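Local coordinates for putative N-acetylmuramoyl-L-alanine amidase,autolysin cwp6 (Peptoclostridium difficile, PDB 5J72), which probably hydrolyses the bond between N-acetylmuramic acid and L-alanine in peptidoglycan with a zinc-dependent amidase domain, and carries CWB2 modules that hold it to the cell wall, at residues 526-531 against 589-594; 454-459 against 631-636; 560-565 against 600-605; 498-503 against 515-520. One frame throughout, in Å; residues are numbered along the deposited sequence.

Contact 1 (526-531 against 589-594); sequences FTSIHY and LYVLRN. With ZN (zinc ion), chain I.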
loop_
_atom_site.group_PDB
_atom_site.type_symbol
_atom_site.label_atom_id
_atom_site.label_comp_id
_atom_site.label_asym_id
_atom_site.label_seq_id
_atom_site.Cartn_x
_atom_site.Cartn_y
_atom_site.Cartn_z
ATOM N N PHE A 526 -22.327 -17.515 -11.120
ATOM C CA PHE A 526 -22.358 -17.188 -9.702
ATOM C C PHE A 526 -21.781 -18.374 -9.017
ATOM O O PHE A 526 -22.278 -19.501 -9.212
ATOM C CB PHE A 526 -23.803 -16.927 -9.261
ATOM C CG PHE A 526 -24.001 -16.773 -7.759
ATOM C CD1 PHE A 526 -24.012 -17.878 -6.924
ATOM C CD2 PHE A 526 -24.221 -15.530 -7.198
ATOM C CE1 PHE A 526 -24.238 -17.726 -5.538
ATOM C CE2 PHE A 526 -24.447 -15.378 -5.836
ATOM C CZ PHE A 526 -24.451 -16.486 -5.016
ATOM N N THR A 527 -20.727 -18.185 -8.187
ATOM C CA THR A 527 -20.127 -19.294 -7.492
ATOM C C THR A 527 -20.140 -19.039 -5.976
ATOM O O THR A 527 -19.486 -18.102 -5.524
ATOM C CB THR A 527 -18.692 -19.482 -7.952
ATOM O OG1 THR A 527 -18.698 -19.688 -9.376
ATOM C CG2 THR A 527 -18.036 -20.696 -7.370
ATOM N N SER A 528 -20.859 -19.878 -5.218
ATOM C CA SER A 528 -20.876 -19.778 -3.773
ATOM C C SER A 528 -19.795 -20.687 -3.255
ATOM O O SER A 528 -19.638 -21.809 -3.754
ATOM C CB SER A 528 -22.280 -20.136 -3.257
ATOM O OG SER A 528 -22.358 -20.048 -1.844
ATOM N N ILE A 529 -19.003 -20.251 -2.259
ATOM C CA ILE A 529 -17.894 -21.031 -1.776
ATOM C C ILE A 529 -18.144 -21.345 -0.330
ATOM O O ILE A 529 -18.324 -20.431 0.485
ATOM C CB ILE A 529 -16.551 -20.219 -1.961
ATOM C CG1 ILE A 529 -16.260 -20.090 -3.491
ATOM C CG2 ILE A 529 -15.352 -20.950 -1.316
ATOM C CD1 ILE A 529 -15.061 -19.188 -3.808
ATOM N N HIS A 530 -18.134 -22.627 -0.010
ATOM C CA HIS A 530 -18.431 -23.134 1.324
ATOM C C HIS A 530 -17.456 -24.240 1.746
ATOM O O HIS A 530 -16.662 -24.707 0.926
ATOM C CB HIS A 530 -19.864 -23.711 1.317
ATOM C CG HIS A 530 -20.928 -22.649 1.325
ATOM N ND1 HIS A 530 -21.697 -22.374 2.464
ATOM C CD2 HIS A 530 -21.326 -21.792 0.341
ATOM C CE1 HIS A 530 -22.498 -21.370 2.121
ATOM N NE2 HIS A 530 -22.327 -20.972 0.862
ATOM N N TYR A 531 -17.485 -24.636 3.039
ATOM C CA TYR A 531 -16.671 -25.751 3.538
ATOM C C TYR A 531 -17.653 -26.758 4.183
ATOM O O TYR A 531 -18.623 -26.326 4.814
ATOM C CB TYR A 531 -15.618 -25.266 4.532
ATOM C CG TYR A 531 -14.402 -24.745 3.800
ATOM C CD1 TYR A 531 -13.273 -25.540 3.628
ATOM C CD2 TYR A 531 -14.403 -23.478 3.219
ATOM C CE1 TYR A 531 -12.185 -25.098 2.882
ATOM C CE2 TYR A 531 -13.315 -23.026 2.471
ATOM C CZ TYR A 531 -12.213 -23.840 2.301
ATOM O OH TYR A 531 -11.140 -23.396 1.555
ATOM N N LEU A 589 -30.859 -25.623 -2.463
ATOM C CA LEU A 589 -30.072 -24.438 -2.087
ATOM C C LEU A 589 -30.687 -23.180 -2.618
ATOM O O LEU A 589 -30.914 -23.001 -3.821
ATOM C CB LEU A 589 -28.613 -24.606 -2.644
ATOM C CG LEU A 589 -27.853 -25.695 -1.972
ATOM C CD1 LEU A 589 -26.597 -26.002 -2.818
ATOM C CD2 LEU A 589 -27.431 -25.315 -0.547
ATOM N N TYR A 590 -30.953 -22.257 -1.712
ATOM C CA TYR A 590 -31.530 -20.958 -2.067
ATOM C C TYR A 590 -30.754 -20.267 -3.178
ATOM O O TYR A 590 -31.357 -19.737 -4.133
ATOM C CB TYR A 590 -31.529 -20.052 -0.791
ATOM C CG TYR A 590 -32.353 -18.793 -0.950
ATOM C CD1 TYR A 590 -31.927 -17.756 -1.775
ATOM C CD2 TYR A 590 -33.578 -18.652 -0.294
ATOM C CE1 TYR A 590 -32.692 -16.615 -1.947
ATOM C CE2 TYR A 590 -34.355 -17.513 -0.466
ATOM C CZ TYR A 590 -33.906 -16.494 -1.294
ATOM O OH TYR A 590 -34.656 -15.363 -1.491
ATOM N N VAL A 591 -29.389 -20.282 -3.100
ATOM C CA VAL A 591 -28.674 -19.461 -4.153
ATOM C C VAL A 591 -28.725 -20.113 -5.520
ATOM O O VAL A 591 -28.362 -19.466 -6.516
ATOM C CB VAL A 591 -27.218 -19.146 -3.731
ATOM C CG1 VAL A 591 -27.251 -18.316 -2.432
ATOM C CG2 VAL A 591 -26.407 -20.427 -3.512
ATOM N N LEU A 592 -29.170 -21.385 -5.573
ATOM C CA LEU A 592 -29.328 -22.048 -6.873
ATOM C C LEU A 592 -30.784 -21.847 -7.342
ATOM O O LEU A 592 -31.044 -21.358 -8.428
ATOM C CB LEU A 592 -29.014 -23.560 -6.722
ATOM C CG LEU A 592 -27.589 -23.951 -7.104
ATOM C CD1 LEU A 592 -26.581 -23.155 -6.306
ATOM C CD2 LEU A 592 -27.375 -25.419 -6.899
ATOM N N ARG A 593 -31.732 -22.170 -6.469
ATOM C CA ARG A 593 -33.158 -22.112 -6.821
ATOM C C ARG A 593 -33.618 -20.746 -7.189
ATOM O O ARG A 593 -34.407 -20.590 -8.117
ATOM C CB ARG A 593 -33.977 -22.655 -5.622
ATOM C CG ARG A 593 -35.532 -22.619 -5.863
ATOM C CD ARG A 593 -36.241 -23.250 -4.632
ATOM N NE ARG A 593 -36.231 -22.322 -3.498
ATOM C CZ ARG A 593 -35.442 -22.402 -2.428
ATOM N NH1 ARG A 593 -34.581 -23.410 -2.298
ATOM N NH2 ARG A 593 -35.478 -21.450 -1.499
ATOM N N ASN A 594 -33.131 -19.720 -6.509
ATOM C CA ASN A 594 -33.626 -18.380 -6.781
ATOM C C ASN A 594 -32.731 -17.522 -7.648
ATOM O O ASN A 594 -32.954 -16.320 -7.790
ATOM C CB ASN A 594 -33.842 -17.661 -5.429
ATOM C CG ASN A 594 -35.040 -18.228 -4.739
ATOM O OD1 ASN A 594 -36.055 -18.433 -5.409
ATOM N ND2 ASN A 594 -34.995 -18.581 -3.459
HETATM ZN ZN ZN I . -21.832 -23.554 4.313
HETATM O O HOH W 1 -21.472 -25.623 3.813
HETATM O O HOH W 2 -23.925 -23.903 3.931
HETATM O O HOH W 3 -22.305 -24.708 6.301
#

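Contact 2 (454-459 against 631-636); sequences VVIDPG and IGIEDT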
loop_
_atom_site.group_PDB
_atom_site.type_symbol
_atom_site.label_atom_id
_atom_site.label_comp_id
_atom_site.label_asym_id
_atom_site.label_seq_id
_atom_site.Cartn_x
_atom_site.Cartn_y
_atom_site.Cartn_z
ATOM N N VAL A 454 -18.364 -12.458 -13.208
ATOM C CA VAL A 454 -18.630 -13.585 -12.303
ATOM C C VAL A 454 -18.979 -12.977 -10.940
ATOM O O VAL A 454 -18.413 -11.956 -10.560
ATOM C CB VAL A 454 -17.360 -14.457 -12.170
ATOM C CG1 VAL A 454 -17.527 -15.501 -11.089
ATOM C CG2 VAL A 454 -17.056 -15.160 -13.496
ATOM N N VAL A 455 -19.897 -13.599 -10.227
ATOM C CA VAL A 455 -20.200 -13.174 -8.873
ATOM C C VAL A 455 -19.610 -14.268 -8.019
ATOM O O VAL A 455 -19.840 -15.461 -8.248
ATOM C CB VAL A 455 -21.684 -12.986 -8.625
ATOM C CG1 VAL A 455 -21.975 -12.835 -7.107
ATOM C CG2 VAL A 455 -22.207 -11.751 -9.373
ATOM N N ILE A 456 -18.772 -13.872 -7.010
ATOM C CA ILE A 456 -18.162 -14.819 -6.087
ATOM C C ILE A 456 -18.854 -14.591 -4.715
ATOM O O ILE A 456 -18.930 -13.459 -4.258
ATOM C CB ILE A 456 -16.641 -14.526 -5.967
ATOM C CG1 ILE A 456 -15.913 -14.804 -7.343
ATOM C CG2 ILE A 456 -16.034 -15.383 -4.883
ATOM C CD1 ILE A 456 -16.053 -16.335 -7.736
ATOM N N ASP A 457 -19.326 -15.676 -4.087
ATOM C CA ASP A 457 -20.038 -15.548 -2.809
ATOM C C ASP A 457 -19.411 -16.396 -1.701
ATOM O O ASP A 457 -19.596 -17.615 -1.639
ATOM C CB ASP A 457 -21.521 -15.992 -3.072
ATOM C CG ASP A 457 -22.353 -16.087 -1.797
ATOM O OD1 ASP A 457 -22.309 -15.137 -0.997
ATOM O OD2 ASP A 457 -23.047 -17.144 -1.606
ATOM N N PRO A 458 -18.634 -15.797 -0.810
ATOM C CA PRO A 458 -17.997 -16.503 0.338
ATOM C C PRO A 458 -19.151 -16.828 1.336
ATOM O O PRO A 458 -19.752 -15.880 1.846
ATOM C CB PRO A 458 -16.996 -15.481 0.885
ATOM C CG PRO A 458 -17.055 -14.276 -0.034
ATOM C CD PRO A 458 -18.314 -14.356 -0.828
ATOM N N GLY A 459 -19.439 -18.097 1.614
ATOM C CA GLY A 459 -20.609 -18.427 2.429
ATOM C C GLY A 459 -20.500 -17.917 3.852
ATOM O O GLY A 459 -19.391 -17.756 4.368
ATOM N N ILE A 631 -9.544 -20.808 -11.730
ATOM C CA ILE A 631 -9.146 -21.380 -13.061
ATOM C C ILE A 631 -10.358 -22.171 -13.623
ATOM O O ILE A 631 -10.684 -22.037 -14.811
ATOM C CB ILE A 631 -7.909 -22.299 -12.927
ATOM C CG1 ILE A 631 -6.626 -21.454 -12.597
ATOM C CG2 ILE A 631 -7.664 -23.059 -14.334
ATOM C CD1 ILE A 631 -5.490 -22.335 -12.023
ATOM N N GLY A 632 -11.010 -22.974 -12.766
ATOM C CA GLY A 632 -12.194 -23.721 -13.204
ATOM C C GLY A 632 -13.269 -22.791 -13.702
ATOM O O GLY A 632 -13.969 -23.084 -14.659
ATOM N N ILE A 633 -13.468 -21.627 -13.030
ATOM C CA ILE A 633 -14.468 -20.674 -13.489
ATOM C C ILE A 633 -14.068 -20.080 -14.871
ATOM O O ILE A 633 -14.928 -19.935 -15.761
ATOM C CB ILE A 633 -14.653 -19.506 -12.456
ATOM C CG1 ILE A 633 -15.330 -20.114 -11.165
ATOM C CG2 ILE A 633 -15.508 -18.318 -13.058
ATOM C CD1 ILE A 633 -15.330 -19.069 -9.954
ATOM N N GLU A 634 -12.802 -19.691 -15.004
ATOM C CA GLU A 634 -12.300 -19.131 -16.270
ATOM C C GLU A 634 -12.513 -20.206 -17.406
ATOM O O GLU A 634 -12.940 -19.835 -18.515
ATOM C CB GLU A 634 -10.820 -18.814 -16.113
ATOM C CG GLU A 634 -10.180 -18.450 -17.446
ATOM C CD GLU A 634 -8.663 -18.286 -17.311
ATOM O OE1 GLU A 634 -8.013 -19.099 -16.629
ATOM O OE2 GLU A 634 -8.153 -17.314 -17.902
ATOM N N ASP A 635 -12.217 -21.468 -17.128
ATOM C CA ASP A 635 -12.479 -22.553 -18.073
ATOM C C ASP A 635 -13.872 -22.487 -18.577
ATOM O O ASP A 635 -14.123 -22.692 -19.776
ATOM C CB ASP A 635 -12.395 -23.925 -17.418
ATOM C CG ASP A 635 -11.010 -24.342 -17.046
ATOM O OD1 ASP A 635 -10.051 -23.802 -17.624
ATOM O OD2 ASP A 635 -10.869 -25.236 -16.182
ATOM N N THR A 636 -14.791 -22.216 -17.684
ATOM C CA THR A 636 -16.190 -22.181 -17.991
ATOM C C THR A 636 -16.669 -20.948 -18.702
ATOM O O THR A 636 -17.407 -21.101 -19.689
ATOM C CB THR A 636 -16.975 -22.343 -16.656
ATOM O OG1 THR A 636 -16.514 -23.509 -15.983
ATOM C CG2 THR A 636 -18.465 -22.497 -16.894
#

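Contact 3 (560-565 against 600-605); sequences SNILKR and ILVECA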
loop_
_atom_site.group_PDB
_atom_site.type_symbol
_atom_site.label_atom_id
_atom_site.label_comp_id
_atom_site.label_asym_id
_atom_site.label_seq_id
_atom_site.Cartn_x
_atom_site.Cartn_y
_atom_site.Cartn_z
ATOM N N SER A 560 -18.130 -29.358 -13.104
ATOM C CA SER A 560 -17.141 -30.371 -13.546
ATOM C C SER A 560 -15.763 -29.728 -13.702
ATOM O O SER A 560 -14.782 -30.289 -13.202
ATOM C CB SER A 560 -17.534 -30.971 -14.899
ATOM O OG SER A 560 -18.905 -31.341 -14.812
ATOM N N ASN A 561 -15.712 -28.542 -14.357
ATOM C CA ASN A 561 -14.422 -27.821 -14.532
ATOM C C ASN A 561 -13.786 -27.499 -13.195
ATOM O O ASN A 561 -12.605 -27.777 -12.987
ATOM C CB ASN A 561 -14.658 -26.541 -15.302
ATOM C CG ASN A 561 -14.964 -26.767 -16.740
ATOM O OD1 ASN A 561 -14.608 -27.839 -17.222
ATOM N ND2 ASN A 561 -15.620 -25.848 -17.461
ATOM N N ILE A 562 -14.556 -26.910 -12.235
ATOM C CA ILE A 562 -13.951 -26.532 -10.912
ATOM C C ILE A 562 -13.517 -27.728 -10.156
ATOM O O ILE A 562 -12.436 -27.752 -9.547
ATOM C CB ILE A 562 -15.014 -25.687 -10.106
ATOM C CG1 ILE A 562 -15.246 -24.353 -10.856
ATOM C CG2 ILE A 562 -14.538 -25.488 -8.644
ATOM C CD1 ILE A 562 -16.517 -23.609 -10.440
ATOM N N LEU A 563 -14.328 -28.779 -10.157
ATOM C CA LEU A 563 -13.937 -29.990 -9.423
ATOM C C LEU A 563 -12.603 -30.543 -10.012
ATOM O O LEU A 563 -11.697 -30.922 -9.302
ATOM C CB LEU A 563 -15.116 -31.035 -9.630
ATOM C CG LEU A 563 -14.824 -32.397 -8.997
ATOM C CD1 LEU A 563 -14.697 -32.310 -7.491
ATOM C CD2 LEU A 563 -15.978 -33.336 -9.330
ATOM N N LYS A 564 -12.525 -30.587 -11.355
ATOM C CA LYS A 564 -11.284 -31.049 -12.011
ATOM C C LYS A 564 -10.109 -30.165 -11.535
ATOM O O LYS A 564 -9.093 -30.694 -11.070
ATOM C CB LYS A 564 -11.461 -30.900 -13.535
ATOM C CG LYS A 564 -10.240 -31.343 -14.337
ATOM C CD LYS A 564 -10.528 -31.351 -15.853
ATOM C CE LYS A 564 -9.672 -32.429 -16.598
ATOM N NZ LYS A 564 -9.295 -32.006 -17.995
ATOM N N ARG A 565 -10.262 -28.802 -11.611
ATOM C CA ARG A 565 -9.091 -27.958 -11.211
ATOM C C ARG A 565 -8.707 -28.128 -9.757
ATOM O O ARG A 565 -7.526 -28.151 -9.439
ATOM C CB ARG A 565 -9.371 -26.505 -11.544
ATOM C CG ARG A 565 -9.539 -26.279 -13.066
ATOM C CD ARG A 565 -8.302 -26.777 -13.873
ATOM N NE ARG A 565 -8.391 -26.166 -15.193
ATOM C CZ ARG A 565 -7.394 -26.141 -16.067
ATOM N NH1 ARG A 565 -7.548 -25.531 -17.230
ATOM N NH2 ARG A 565 -6.246 -26.741 -15.790
ATOM N N ILE A 600 -23.544 -22.257 -8.860
ATOM C CA ILE A 600 -23.102 -23.503 -8.267
ATOM C C ILE A 600 -22.651 -23.196 -6.871
ATOM O O ILE A 600 -22.417 -22.017 -6.523
ATOM C CB ILE A 600 -21.909 -24.161 -8.979
ATOM C CG1 ILE A 600 -20.735 -23.112 -9.063
ATOM C CG2 ILE A 600 -22.332 -24.609 -10.438
ATOM C CD1 ILE A 600 -19.461 -23.740 -9.517
ATOM N N LEU A 601 -22.485 -24.235 -6.075
ATOM C CA LEU A 601 -22.002 -24.082 -4.731
ATOM C C LEU A 601 -20.924 -25.089 -4.506
ATOM O O LEU A 601 -21.137 -26.299 -4.556
ATOM C CB LEU A 601 -23.103 -24.210 -3.672
ATOM C CG LEU A 601 -22.694 -23.974 -2.207
ATOM C CD1 LEU A 601 -23.887 -23.424 -1.451
ATOM C CD2 LEU A 601 -22.193 -25.207 -1.496
ATOM N N VAL A 602 -19.725 -24.589 -4.246
ATOM C CA VAL A 602 -18.554 -25.406 -4.041
ATOM C C VAL A 602 -18.343 -25.705 -2.596
ATOM O O VAL A 602 -18.277 -24.779 -1.801
ATOM C CB VAL A 602 -17.286 -24.658 -4.565
ATOM C CG1 VAL A 602 -16.027 -25.513 -4.376
ATOM C CG2 VAL A 602 -17.479 -24.270 -6.042
ATOM N N GLU A 603 -18.238 -27.020 -2.223
ATOM C CA GLU A 603 -17.887 -27.392 -0.852
ATOM C C GLU A 603 -16.445 -27.801 -0.997
ATOM O O GLU A 603 -16.165 -28.985 -1.308
ATOM C CB GLU A 603 -18.727 -28.572 -0.361
ATOM C CG GLU A 603 -20.187 -28.167 -0.282
ATOM C CD GLU A 603 -20.507 -27.501 1.065
ATOM O OE1 GLU A 603 -19.585 -27.248 1.847
ATOM O OE2 GLU A 603 -21.688 -27.240 1.321
ATOM N N CYS A 604 -15.505 -26.840 -0.808
ATOM C CA CYS A 604 -14.070 -27.055 -1.041
ATOM C C CYS A 604 -13.458 -28.277 -0.417
ATOM O O CYS A 604 -12.630 -28.946 -1.028
ATOM C CB CYS A 604 -13.289 -25.825 -0.572
ATOM S SG CYS A 604 -13.882 -24.291 -1.328
ATOM N N ALA A 605 -13.817 -28.514 0.852
ATOM C CA ALA A 605 -13.239 -29.586 1.643
ATOM C C ALA A 605 -14.054 -29.669 2.944
ATOM O O ALA A 605 -14.898 -28.792 3.195
ATOM C CB ALA A 605 -11.801 -29.228 1.979
#

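Contact 4 (498-503 against 515-520); sequences NVVMTR and TALSNT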
loop_
_atom_site.group_PDB
_atom_site.type_symbol
_atom_site.label_atom_id
_atom_site.label_comp_id
_atom_site.label_asym_id
_atom_site.label_seq_id
_atom_site.Cartn_x
_atom_site.Cartn_y
_atom_site.Cartn_z
ATOM N N ASN A 498 -14.385 -9.696 -14.953
ATOM C CA ASN A 498 -14.949 -8.807 -13.957
ATOM C C ASN A 498 -15.520 -9.623 -12.829
ATOM O O ASN A 498 -16.243 -10.572 -13.106
ATOM C CB ASN A 498 -16.074 -7.994 -14.556
ATOM C CG ASN A 498 -15.590 -7.226 -15.750
ATOM O OD1 ASN A 498 -16.278 -7.196 -16.779
ATOM N ND2 ASN A 498 -14.381 -6.656 -15.703
ATOM N N VAL A 499 -15.238 -9.246 -11.571
ATOM C CA VAL A 499 -15.737 -10.007 -10.445
ATOM C C VAL A 499 -16.420 -9.143 -9.491
ATOM O O VAL A 499 -15.879 -8.097 -9.132
ATOM C CB VAL A 499 -14.590 -10.735 -9.714
ATOM C CG1 VAL A 499 -15.147 -11.621 -8.583
ATOM C CG2 VAL A 499 -13.812 -11.588 -10.685
ATOM N N VAL A 500 -17.620 -9.531 -9.068
ATOM C CA VAL A 500 -18.288 -8.792 -8.000
ATOM C C VAL A 500 -18.339 -9.766 -6.809
ATOM O O VAL A 500 -18.843 -10.885 -6.978
ATOM C CB VAL A 500 -19.752 -8.369 -8.352
ATOM C CG1 VAL A 500 -20.406 -7.741 -7.139
ATOM C CG2 VAL A 500 -19.791 -7.375 -9.543
ATOM N N MET A 501 -17.869 -9.383 -5.629
ATOM C CA MET A 501 -17.959 -10.304 -4.498
ATOM C C MET A 501 -19.216 -9.967 -3.698
ATOM O O MET A 501 -19.496 -8.792 -3.501
ATOM C CB MET A 501 -16.743 -10.129 -3.559
ATOM C CG MET A 501 -15.378 -10.482 -4.237
ATOM S SD MET A 501 -14.040 -10.556 -3.069
ATOM C CE MET A 501 -14.503 -12.077 -2.144
ATOM N N THR A 502 -19.965 -10.937 -3.211
ATOM C CA THR A 502 -21.153 -10.577 -2.422
ATOM C C THR A 502 -20.700 -9.856 -1.131
ATOM O O THR A 502 -21.373 -8.951 -0.674
ATOM C CB THR A 502 -21.995 -11.837 -2.083
ATOM O OG1 THR A 502 -21.148 -12.787 -1.459
ATOM C CG2 THR A 502 -22.638 -12.469 -3.316
ATOM N N ARG A 503 -19.567 -10.259 -0.566
ATOM C CA ARG A 503 -18.967 -9.585 0.575
ATOM C C ARG A 503 -17.449 -9.729 0.446
ATOM O O ARG A 503 -16.961 -10.764 -0.078
ATOM C CB ARG A 503 -19.446 -10.181 1.918
ATOM C CG ARG A 503 -18.979 -11.634 2.159
ATOM C CD ARG A 503 -19.399 -12.148 3.577
ATOM N NE ARG A 503 -19.022 -13.565 3.784
ATOM C CZ ARG A 503 -17.988 -13.931 4.524
ATOM N NH1 ARG A 503 -17.211 -13.041 5.113
ATOM N NH2 ARG A 503 -17.740 -15.235 4.698
ATOM N N THR A 515 -28.477 -13.564 -3.487
ATOM C CA THR A 515 -29.151 -13.877 -4.740
ATOM C C THR A 515 -29.656 -12.637 -5.445
ATOM O O THR A 515 -29.541 -12.551 -6.679
ATOM C CB THR A 515 -30.326 -14.863 -4.494
ATOM O OG1 THR A 515 -29.826 -15.918 -3.639
ATOM C CG2 THR A 515 -30.759 -15.506 -5.786
ATOM N N ALA A 516 -30.200 -11.661 -4.705
ATOM C CA ALA A 516 -30.688 -10.425 -5.361
ATOM C C ALA A 516 -29.537 -9.769 -6.091
ATOM O O ALA A 516 -29.703 -9.285 -7.208
ATOM C CB ALA A 516 -31.233 -9.441 -4.333
ATOM N N LEU A 517 -28.342 -9.787 -5.465
ATOM C CA LEU A 517 -27.160 -9.200 -6.073
ATOM C C LEU A 517 -26.878 -9.899 -7.349
ATOM O O LEU A 517 -26.615 -9.249 -8.374
ATOM C CB LEU A 517 -25.933 -9.308 -5.147
ATOM C CG LEU A 517 -24.648 -8.679 -5.707
ATOM C CD1 LEU A 517 -24.891 -7.175 -6.005
ATOM C CD2 LEU A 517 -23.538 -8.824 -4.704
ATOM N N SER A 518 -26.902 -11.233 -7.332
ATOM C CA SER A 518 -26.631 -11.996 -8.572
ATOM C C SER A 518 -27.611 -11.601 -9.671
ATOM O O SER A 518 -27.231 -11.383 -10.813
ATOM C CB SER A 518 -26.794 -13.487 -8.298
ATOM O OG SER A 518 -26.331 -14.241 -9.403
ATOM N N ASN A 519 -28.894 -11.522 -9.320
ATOM C CA ASN A 519 -29.955 -11.171 -10.284
ATOM C C ASN A 519 -29.816 -9.730 -10.795
ATOM O O ASN A 519 -30.280 -9.424 -11.895
ATOM C CB ASN A 519 -31.342 -11.397 -9.624
ATOM C CG ASN A 519 -31.604 -12.859 -9.442
ATOM O OD1 ASN A 519 -30.993 -13.699 -10.144
ATOM N ND2 ASN A 519 -32.418 -13.273 -8.492
ATOM N N THR A 520 -29.193 -8.856 -10.015
ATOM C CA THR A 520 -28.975 -7.480 -10.427
ATOM C C THR A 520 -27.764 -7.422 -11.358
ATOM O O THR A 520 -27.760 -6.692 -12.336
ATOM C CB THR A 520 -28.751 -6.641 -9.176
ATOM O OG1 THR A 520 -29.996 -6.499 -8.487
ATOM C CG2 THR A 520 -28.194 -5.274 -9.487
#

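Contact 1 (526-531 against 589-594)
F526 and V591 meet with their side chains crossing at about a right angle. The outer part of the phenyl ring does the touching: F526 CE1 lies 3.8 Å from V591 CB, while CZ is 4.0 Å from that same carbon. V591 turns its CG2 branch further along the strand, where it comes to 4.1 Å from S528 CB, so a single valine covers two residues two apart on one face of strand 525-532. The phenyl is in position because CG of F526 stands anti to the backbone N (chi1 171°), beside the carbonyl carbon. V591 sits in the short helix 590-593, whose first turn is pinned by L589 O; this carbonyl accepts from both L592 N and R593 N.

The strand is an inner member of the six-stranded mixed sheet of the amidase domain, and beyond the apolar patch it leads to the metal. H530 ND1 binds the zinc ion at 2.2 Å, with H460, E477 and three waters as the other ligands. S528 OG lies in the plane of the H530 imidazole, at its NE2 edge and 2.9 Å from NE2. That hydroxyl is hydrogen-bonded to D457 OD2, which helps to hold it beside the ring. E477 OE1 also takes the backbone N-H of Y531, linking a zinc ligand to the strand itself.

Contact 2 (454-459 against 631-636)
I633 bridges V454 and I456, and its side chain can be traced outward from helix 619-637. CB points toward strand 453-458 and divides there. The short branch, CG2, drops onto V454, reaching V454 CG2 at 3.5 Å with V454 CG1 a little farther off at 4.0 Å. The long branch leaves by CG1, anti to the carbonyl carbon (chi1 -69°), and runs on extended, chi2 170°, which carries CD1 over to I456, two residues further along the strand, whose own chain end bends toward the helix: I633 CD1 is 3.6 Å from I456 CD1. T527 of the adjoining strand and I562 of helix 554-569 also touch this isoleucine, as expected for a helix laid over the face of an alpha/beta sheet.

The helix keeps its polar groups on other sides. T636 OG1 donates back to G632 O at 2.9 Å, tilted 21° from the carbonyl plane, and T636 N approaches that oxygen from the opposite face. D635 forms a salt bridge with R565, and E634 OE1 is hydrogen-bonded to Y491. Between strand and helix, therefore, methyl contacts give close fit but little directionality; the polar bonds to neighbouring helices are what could specify the helix's setting.

Contact 3 (560-565 against 600-605)
Two torsions set up the meeting of I600 with I562. In I600, CG1 occupies the place between the backbone N and the carbonyl carbon (chi1 55°), and chi2 near 170° extends CD1 toward helix 554-569. I562 answers with CG1 anti to its carbonyl carbon and a similarly extended end, so the two long branches point at each other tip to tip. The modelled CD1-CD1 separation is shorter than carbons can sit, so the detail of this meeting is doubtful.

The other branch of I562 gives a more ordinary contact: its CG2 lies 4.1 Å from V602 CG2, the two side chains crossing obliquely. I600 and V602 are two apart on strand 599-606 and so face the same way, which lets the two branches of I562 divide between them; the closest CA pair is I562 CA and V602 CA, 8.3 Å apart. The contact is buried and entirely apolar.

V602 also belongs to the backbone ladder beside the zinc site: V602 N is hydrogen-bonded to S528 O, and V602 O takes H530 N. Strand 599-606 lies between strand 525-532, to which it runs parallel, and strand 541-544, to which it is antiparallel and bonded through the backbones of L601 and Y544. Helix 554-569 packs over it, with I562 also touching I543 and R565 O hydrogen-bonded to Q628 NE2 of the adjacent helix 619-637.

Contact 4 (498-503 against 515-520)
L517 presses one methyl, CD2, into the end of strand 498-501. The nearest atom is T502 CA, 3.7 Å from L517 CD2, and the methyl of T502 follows, with CG2 at 4.0 Å from CD2. V500 approaches the same methyl from a direction roughly at right angles to T502 CA, its CG1 lying 4.1 Å from L517 CD2. The leucine reaches this spot because CG stands anti to the backbone N (chi1 -179°), which throws the branch away from helix 511-521 and across to the strand.

In the next shell, T502 is held by its hydroxyl. With chi1 at 54°, OG1 points elsewhere while CG2 is left for L517; T502 OG1 is hydrogen-bonded to D457 OD1. The same carboxylate oxygen forms a salt bridge with R514, one turn of helix before L517, so strand end and helix share an acidic partner on strand 453-458. R503 fixes the chain just beyond, through NE to P458 O and NH2 to G459 O. On the helix, T520 OG1 donates to A516 O from well above the carbonyl plane, 40° out of it. S518 OG is hydrogen-bonded to N595 OD1.

Strand 498-501 forms one edge of the sheet within the chain, parallel to strand 453-458. Helix 511-521 covers one face alongside helix 590-593, whereas V499 and M501 turn to helix 477-494 on the other.

All four contacts lean on the same six-stranded sheet. Contacts 1, 2 and 3 are buried at inner strands; contact 4, at the edge strand, is only partly buried. Contacts 1 and 4 lie on the face carrying helices 511-521 and 590-593, joined by N519 ND2 to N594 O at 3.2 Å. Contacts 2 and 3 share the opposite face, with centres 9 Å apart, and their helices are tied by N561 ND2 to T636 OG1. Each contact is apolar across its own segments, but contact 1 alone includes a zinc ligand. Contacts 3 and 4 do not touch, and strands 453-458 and 525-532 separate them.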